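Side-chain contacts in cytochrome C-type biogenesis protein ccmF (Thermus thermophilus, PDB 6ZMQ), which is a membrane-bound heme lyase of cytochrome c maturation that carries a heme b and probably attaches heme to apocytochrome c: residues Leu507-Ala512 with Leu639-Ile644; Ala514-Ala519 with Gly635-Gly640. All coordinates share one frame; numbering follows the deposited sequence.

Contact 1: residues Leu507-Ala512 with Leu639-Ile644; sequences LVVHFA and LGTLYI. With HEM (protoporphyrin IX containing Fe), chain B.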
loop_
_atom_site.group_PDB
_atom_site.type_symbol
_atom_site.label_atom_id
_atom_site.label_comp_id
_atom_site.label_asym_id
_atom_site.label_seq_id
_atom_site.Cartn_x
_atom_site.Cartn_y
_atom_site.Cartn_z
ATOM N N LEU A 507 19.456 5.454 -3.762
ATOM C CA LEU A 507 20.336 4.333 -4.139
ATOM C C LEU A 507 20.042 3.140 -3.247
ATOM O O LEU A 507 19.949 2.047 -3.770
ATOM C CB LEU A 507 21.777 4.770 -3.970
ATOM C CG LEU A 507 22.302 5.631 -5.089
ATOM C CD1 LEU A 507 23.790 5.738 -4.988
ATOM C CD2 LEU A 507 21.938 5.025 -6.411
ATOM N N VAL A 508 19.874 3.361 -1.956
ATOM C CA VAL A 508 19.541 2.261 -1.021
ATOM C C VAL A 508 18.198 1.668 -1.427
ATOM O O VAL A 508 18.112 0.459 -1.537
ATOM C CB VAL A 508 19.495 2.846 0.390
ATOM C CG1 VAL A 508 18.436 2.225 1.257
ATOM C CG2 VAL A 508 20.840 2.747 1.063
ATOM N N VAL A 509 17.228 2.519 -1.741
ATOM C CA VAL A 509 15.881 2.102 -2.203
ATOM C C VAL A 509 16.003 1.360 -3.531
ATOM O O VAL A 509 15.399 0.319 -3.698
ATOM C CB VAL A 509 15.001 3.341 -2.358
ATOM C CG1 VAL A 509 13.835 3.111 -3.272
ATOM C CG2 VAL A 509 14.514 3.834 -1.031
ATOM N N HIS A 510 16.833 1.858 -4.431
ATOM C CA HIS A 510 16.933 1.193 -5.745
ATOM C C HIS A 510 17.472 -0.218 -5.558
ATOM O O HIS A 510 16.887 -1.156 -6.173
ATOM C CB HIS A 510 17.728 2.022 -6.750
ATOM C CG HIS A 510 16.999 3.197 -7.295
ATOM N ND1 HIS A 510 17.637 4.372 -7.518
ATOM C CD2 HIS A 510 15.690 3.435 -7.475
ATOM C CE1 HIS A 510 16.773 5.268 -7.906
ATOM N NE2 HIS A 510 15.553 4.717 -7.910
ATOM N N PHE A 511 18.494 -0.340 -4.701
ATOM C CA PHE A 511 19.158 -1.623 -4.393
ATOM C C PHE A 511 18.176 -2.555 -3.727
ATOM O O PHE A 511 18.241 -3.720 -3.951
ATOM C CB PHE A 511 20.254 -1.364 -3.382
ATOM C CG PHE A 511 21.042 -2.563 -2.962
ATOM C CD1 PHE A 511 21.044 -3.706 -3.707
ATOM C CD2 PHE A 511 21.824 -2.514 -1.846
ATOM C CE1 PHE A 511 21.809 -4.793 -3.340
ATOM C CE2 PHE A 511 22.597 -3.592 -1.475
ATOM C CZ PHE A 511 22.588 -4.736 -2.225
ATOM N N ALA A 512 17.346 -2.021 -2.859
ATOM C CA ALA A 512 16.318 -2.818 -2.173
ATOM C C ALA A 512 15.347 -3.370 -3.199
ATOM O O ALA A 512 14.962 -4.482 -3.030
ATOM C CB ALA A 512 15.598 -1.958 -1.177
ATOM N N LEU A 639 14.222 1.790 5.716
ATOM C CA LEU A 639 15.358 2.589 6.172
ATOM C C LEU A 639 16.077 3.359 5.060
ATOM O O LEU A 639 17.136 3.938 5.328
ATOM C CB LEU A 639 16.351 1.698 6.931
ATOM C CG LEU A 639 16.018 1.286 8.376
ATOM C CD1 LEU A 639 15.377 -0.084 8.536
ATOM C CD2 LEU A 639 17.308 1.326 9.173
ATOM N N GLY A 640 15.584 3.333 3.819
ATOM C CA GLY A 640 16.011 4.292 2.811
ATOM C C GLY A 640 15.075 5.460 2.542
ATOM O O GLY A 640 15.516 6.616 2.427
ATOM N N THR A 641 13.775 5.158 2.408
ATOM C CA THR A 641 12.766 6.202 2.219
ATOM C C THR A 641 12.650 7.077 3.471
ATOM O O THR A 641 12.362 8.280 3.379
ATOM C CB THR A 641 11.436 5.538 1.828
ATOM O OG1 THR A 641 11.619 4.860 0.579
ATOM C CG2 THR A 641 10.275 6.533 1.645
ATOM N N LEU A 642 12.923 6.502 4.653
ATOM C CA LEU A 642 13.114 7.342 5.833
ATOM C C LEU A 642 14.367 8.211 5.734
ATOM O O LEU A 642 14.411 9.290 6.335
ATOM C CB LEU A 642 13.157 6.482 7.096
ATOM C CG LEU A 642 11.816 5.901 7.536
ATOM C CD1 LEU A 642 12.031 4.711 8.451
ATOM C CD2 LEU A 642 10.995 6.962 8.237
ATOM N N TYR A 643 15.392 7.770 4.991
ATOM C CA TYR A 643 16.612 8.573 4.876
ATOM C C TYR A 643 16.433 9.720 3.883
ATOM O O TYR A 643 17.161 10.719 3.957
ATOM C CB TYR A 643 17.824 7.696 4.509
ATOM C CG TYR A 643 19.179 8.375 4.717
ATOM C CD1 TYR A 643 19.812 8.307 5.954
ATOM C CD2 TYR A 643 19.805 9.109 3.702
ATOM C CE1 TYR A 643 21.027 8.931 6.177
ATOM C CE2 TYR A 643 21.020 9.743 3.923
ATOM C CZ TYR A 643 21.626 9.641 5.161
ATOM O OH TYR A 643 22.833 10.256 5.397
ATOM N N ILE A 644 15.502 9.588 2.927
ATOM C CA ILE A 644 15.143 10.747 2.098
ATOM C C ILE A 644 14.540 11.856 2.968
ATOM O O ILE A 644 14.823 13.048 2.781
ATOM C CB ILE A 644 14.194 10.341 0.952
ATOM C CG1 ILE A 644 14.704 9.083 0.230
ATOM C CG2 ILE A 644 14.001 11.521 -0.023
ATOM C CD1 ILE A 644 15.692 9.333 -0.888
HETATM C CHA HEM B . 14.439 8.370 -7.066
HETATM C CHB HEM B . 15.319 6.451 -11.487
HETATM C CHC HEM B . 12.328 2.696 -10.436
HETATM C CHD HEM B . 11.897 4.441 -5.902
HETATM C C1A HEM B . 14.902 8.137 -8.351
HETATM C C2A HEM B . 15.748 9.044 -9.045
HETATM C C3A HEM B . 15.995 8.517 -10.278
HETATM C C4A HEM B . 15.314 7.290 -10.377
HETATM C CMA HEM B . 16.842 9.124 -11.360
HETATM C CAA HEM B . 16.294 10.364 -8.522
HETATM C CBA HEM B . 17.496 10.154 -7.584
HETATM C CGA HEM B . 18.662 9.533 -8.313
HETATM O O1A HEM B . 19.097 8.416 -7.951
HETATM O O2A HEM B . 19.188 10.137 -9.275
HETATM C C1B HEM B . 14.544 5.275 -11.553
HETATM C C2B HEM B . 14.373 4.526 -12.741
HETATM C C3B HEM B . 13.545 3.481 -12.468
HETATM C C4B HEM B . 13.170 3.611 -11.060
HETATM C CMB HEM B . 15.000 4.812 -14.069
HETATM C CAB HEM B . 13.073 2.433 -13.381
HETATM C CBB HEM B . 11.726 2.682 -13.964
HETATM C C1C HEM B . 12.026 2.809 -9.097
HETATM C C2C HEM B . 11.425 1.816 -8.323
HETATM C C3C HEM B . 11.319 2.332 -7.054
HETATM C C4C HEM B . 11.859 3.639 -7.037
HETATM C CMC HEM B . 10.960 0.447 -8.749
HETATM C CAC HEM B . 10.735 1.639 -5.919
HETATM C CBC HEM B . 11.616 0.954 -4.945
HETATM C C1D HEM B . 12.499 5.706 -5.823
HETATM C C2D HEM B . 12.438 6.601 -4.662
HETATM C C3D HEM B . 13.148 7.709 -4.974
HETATM C C4D HEM B . 13.654 7.471 -6.345
HETATM C CMD HEM B . 11.716 6.337 -3.369
HETATM C CAD HEM B . 13.380 8.931 -4.099
HETATM C CBD HEM B . 12.499 10.080 -4.605
HETATM C CGD HEM B . 12.524 11.321 -3.743
HETATM O O1D HEM B . 13.154 12.343 -4.098
HETATM O O2D HEM B . 11.891 11.340 -2.672
HETATM N NA HEM B . 14.641 7.082 -9.203
HETATM N NB HEM B . 13.795 4.701 -10.588
HETATM N NC HEM B . 12.312 3.887 -8.304
HETATM N ND HEM B . 13.229 6.275 -6.762
HETATM FE FE HEM B . 13.621 5.428 -8.642
#

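Contact 2: residues Ala514-Ala519 with Gly635-Gly640; sequences ALMGLA and GLMALG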
loop_
_atom_site.group_PDB
_atom_site.type_symbol
_atom_site.label_atom_id
_atom_site.label_comp_id
_atom_site.label_asym_id
_atom_site.label_seq_id
_atom_site.Cartn_x
_atom_site.Cartn_y
_atom_site.Cartn_z
ATOM N N ALA A 514 16.107 -4.042 -6.277
ATOM C CA ALA A 514 16.964 -4.974 -7.037
ATOM C C ALA A 514 16.999 -6.356 -6.393
ATOM O O ALA A 514 16.956 -7.342 -7.124
ATOM C CB ALA A 514 18.331 -4.384 -7.091
ATOM N N LEU A 515 17.164 -6.388 -5.070
ATOM C CA LEU A 515 17.192 -7.559 -4.219
ATOM C C LEU A 515 15.845 -8.273 -4.191
ATOM O O LEU A 515 15.812 -9.512 -4.195
ATOM C CB LEU A 515 17.587 -7.107 -2.808
ATOM C CG LEU A 515 17.959 -7.983 -1.604
ATOM C CD1 LEU A 515 18.749 -9.229 -1.983
ATOM C CD2 LEU A 515 18.714 -7.133 -0.585
ATOM N N MET A 516 14.739 -7.522 -4.289
ATOM C CA MET A 516 13.424 -8.155 -4.383
ATOM C C MET A 516 13.155 -8.779 -5.748
ATOM O O MET A 516 12.435 -9.772 -5.819
ATOM C CB MET A 516 12.298 -7.178 -4.053
ATOM C CG MET A 516 11.985 -7.054 -2.568
ATOM S SD MET A 516 10.345 -6.406 -2.150
ATOM C CE MET A 516 9.327 -7.004 -3.500
ATOM N N GLY A 517 13.669 -8.196 -6.835
ATOM C CA GLY A 517 13.534 -8.830 -8.143
ATOM C C GLY A 517 14.223 -10.180 -8.209
ATOM O O GLY A 517 13.634 -11.163 -8.698
ATOM N N LEU A 518 15.455 -10.255 -7.658
ATOM C CA LEU A 518 16.133 -11.551 -7.499
ATOM C C LEU A 518 15.333 -12.514 -6.625
ATOM O O LEU A 518 15.158 -13.682 -6.993
ATOM C CB LEU A 518 17.553 -11.376 -6.933
ATOM C CG LEU A 518 18.455 -12.624 -6.739
ATOM C CD1 LEU A 518 19.900 -12.307 -7.004
ATOM C CD2 LEU A 518 18.412 -13.263 -5.323
ATOM N N ALA A 519 14.873 -12.045 -5.457
ATOM C CA ALA A 519 14.178 -12.904 -4.495
ATOM C C ALA A 519 12.860 -13.442 -5.056
ATOM O O ALA A 519 12.536 -14.624 -4.882
ATOM C CB ALA A 519 13.940 -12.129 -3.195
ATOM N N GLY A 635 12.868 -4.102 4.549
ATOM C CA GLY A 635 13.520 -3.291 5.570
ATOM C C GLY A 635 14.486 -2.260 5.011
ATOM O O GLY A 635 14.597 -1.152 5.545
ATOM N N LEU A 636 15.212 -2.613 3.939
ATOM C CA LEU A 636 16.142 -1.662 3.330
ATOM C C LEU A 636 15.395 -0.513 2.653
ATOM O O LEU A 636 15.839 0.640 2.707
ATOM C CB LEU A 636 17.056 -2.382 2.337
ATOM C CG LEU A 636 18.249 -3.125 2.958
ATOM C CD1 LEU A 636 18.890 -4.066 1.944
ATOM C CD2 LEU A 636 19.292 -2.164 3.513
ATOM N N MET A 637 14.239 -0.810 2.053
ATOM C CA MET A 637 13.362 0.224 1.501
ATOM C C MET A 637 12.822 1.149 2.589
ATOM O O MET A 637 12.700 2.363 2.374
ATOM C CB MET A 637 12.203 -0.433 0.760
ATOM C CG MET A 637 12.278 -0.369 -0.738
ATOM S SD MET A 637 10.842 -1.203 -1.406
ATOM C CE MET A 637 11.519 -2.826 -1.634
ATOM N N ALA A 638 12.478 0.584 3.754
ATOM C CA ALA A 638 11.967 1.393 4.861
ATOM C C ALA A 638 13.042 2.336 5.397
ATOM O O ALA A 638 12.846 3.559 5.441
ATOM C CB ALA A 638 11.423 0.480 5.965
ATOM N N LEU A 639 14.222 1.790 5.716
ATOM C CA LEU A 639 15.358 2.589 6.172
ATOM C C LEU A 639 16.077 3.359 5.060
ATOM O O LEU A 639 17.136 3.938 5.328
ATOM C CB LEU A 639 16.351 1.698 6.931
ATOM C CG LEU A 639 16.018 1.286 8.376
ATOM C CD1 LEU A 639 15.377 -0.084 8.536
ATOM C CD2 LEU A 639 17.308 1.326 9.173
ATOM N N GLY A 640 15.584 3.333 3.819
ATOM C CA GLY A 640 16.011 4.292 2.811
ATOM C C GLY A 640 15.075 5.460 2.542
ATOM O O GLY A 640 15.516 6.616 2.427
#

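Contact 1: residues Leu507-Ala512 with Leu639-Ile644
Val508 and Val509 on helix 501-525 lie against Gly640 and Thr641 on helix 627-644. The axes of the two short segments run nearly antiparallel, at 158° and only 8.4 Å apart, and the CA atoms of Val509 and Gly640 come within 5.5 Å of each other. Helix 627-644 is kinked here, where the N of Gly640 and of Tyr643 lack the regular bond to the turn before. Glycine suits the closest point of the crossing because it has no side chain: Val508 CG1 rests directly on Gly640 CA, at 3.5 Å. Val509 divides its branches between two neighbours. With chi1 at 159°, CG1 lies anti to the backbone N and reaches the heme at CBC, 3.5 Å away, while CG2 packs at 3.5 Å against Thr641 OG1. This compact, branched residue thus fills the angle between helix and porphyrin without any polar demand of its own. The Thr641 hydroxyl is buried; its chi1 of -63° turns OG1 back beside the backbone N, and it makes a weak hydrogen bond to Met637 O of the preceding turn. One residue beyond Val509, His510 extends to the heme, and its NE2 binds the iron at 2.2 Å. The imidazole lies along the line from NA to NC, with CE1 beside NA and CD2 beside NC. Farther along helix 627-644, Ile644 places CG2 at 3.4 Å from the propionate oxygen O2D of the heme. Two histidines from different helices, His276 of helix 266-284 and His510 of helix 501-525, hold the iron on its two axial sides, the arrangement of bis-histidine heme b in membrane helix bundles; helix 627-644 adds Ile644 to the pocket and packs on Val509 beside it.

Contact 2: residues Ala514-Ala519 with Gly635-Gly640
Met516 and Met637 meet between helix 501-525 and helix 627-644, with Leu515 and Leu636 forming a second pair next to them. The backbones stand well apart, the CA atoms of Met516 and Met637 being 10.2 Å from one another, so long flexible side chains suit these positions. Followed outward, Met516 begins with CB, which points toward helix 627-644 but is still 5.0 Å from Met637 CE. Met516 CG comes closer, at 4.3 Å from Met637 CE. Met516 SD makes the contact proper, lying 3.8 Å from Met637 CE. The chain then bends, chi3 being 32°, and Met516 CE turns aside, to 5.1 Å from Met637 CE. The two methionines cross at about a right angle, the sulfur of one against the terminal methyl of the other. Met637 also touches Ala512 and Thr235, and its side chain comes to about 4 Å from the heme at nearest atoms, while Met516 continues onto Ala633, Met630 and Met242 and meets a bound dodecyl maltoside. In the neighbouring pair, Leu515 CD2 and Leu636 CD1 touch at 4.0 Å, each leucine offering one methyl branch, again with the side chains crossed. Soft, polarisable thioethers and aliphatic methyls span the distance by van der Waals contact, with no hydrogen bond or charge pair across the segments, which implies an apolar interface without strict directional demands, well suited to the membrane interior.

Both contacts join helix 501-525 to helix 627-644, with centres 8 Å apart, and Leu639 and Gly640 belong to both. Ala512, the last residue of 507-512, reaches contact 2, its CB 3.8 Å from Leu636 CB. Contact 1 is buried, with Val508 partly exposed; there the helices are drawn together, and small and branched residues let backbone and side chain touch. Toward contact 2 they separate, and leucine and methionine tips take over the bridging. Contact 2 is partly buried, its leucines nearer the surface and its methionines deeper. Its chemistry is wholly apolar; that of contact 1 is too, apart from a threonine hydroxyl weakly bonded to its own helix, though His510, next after Val509, binds the iron.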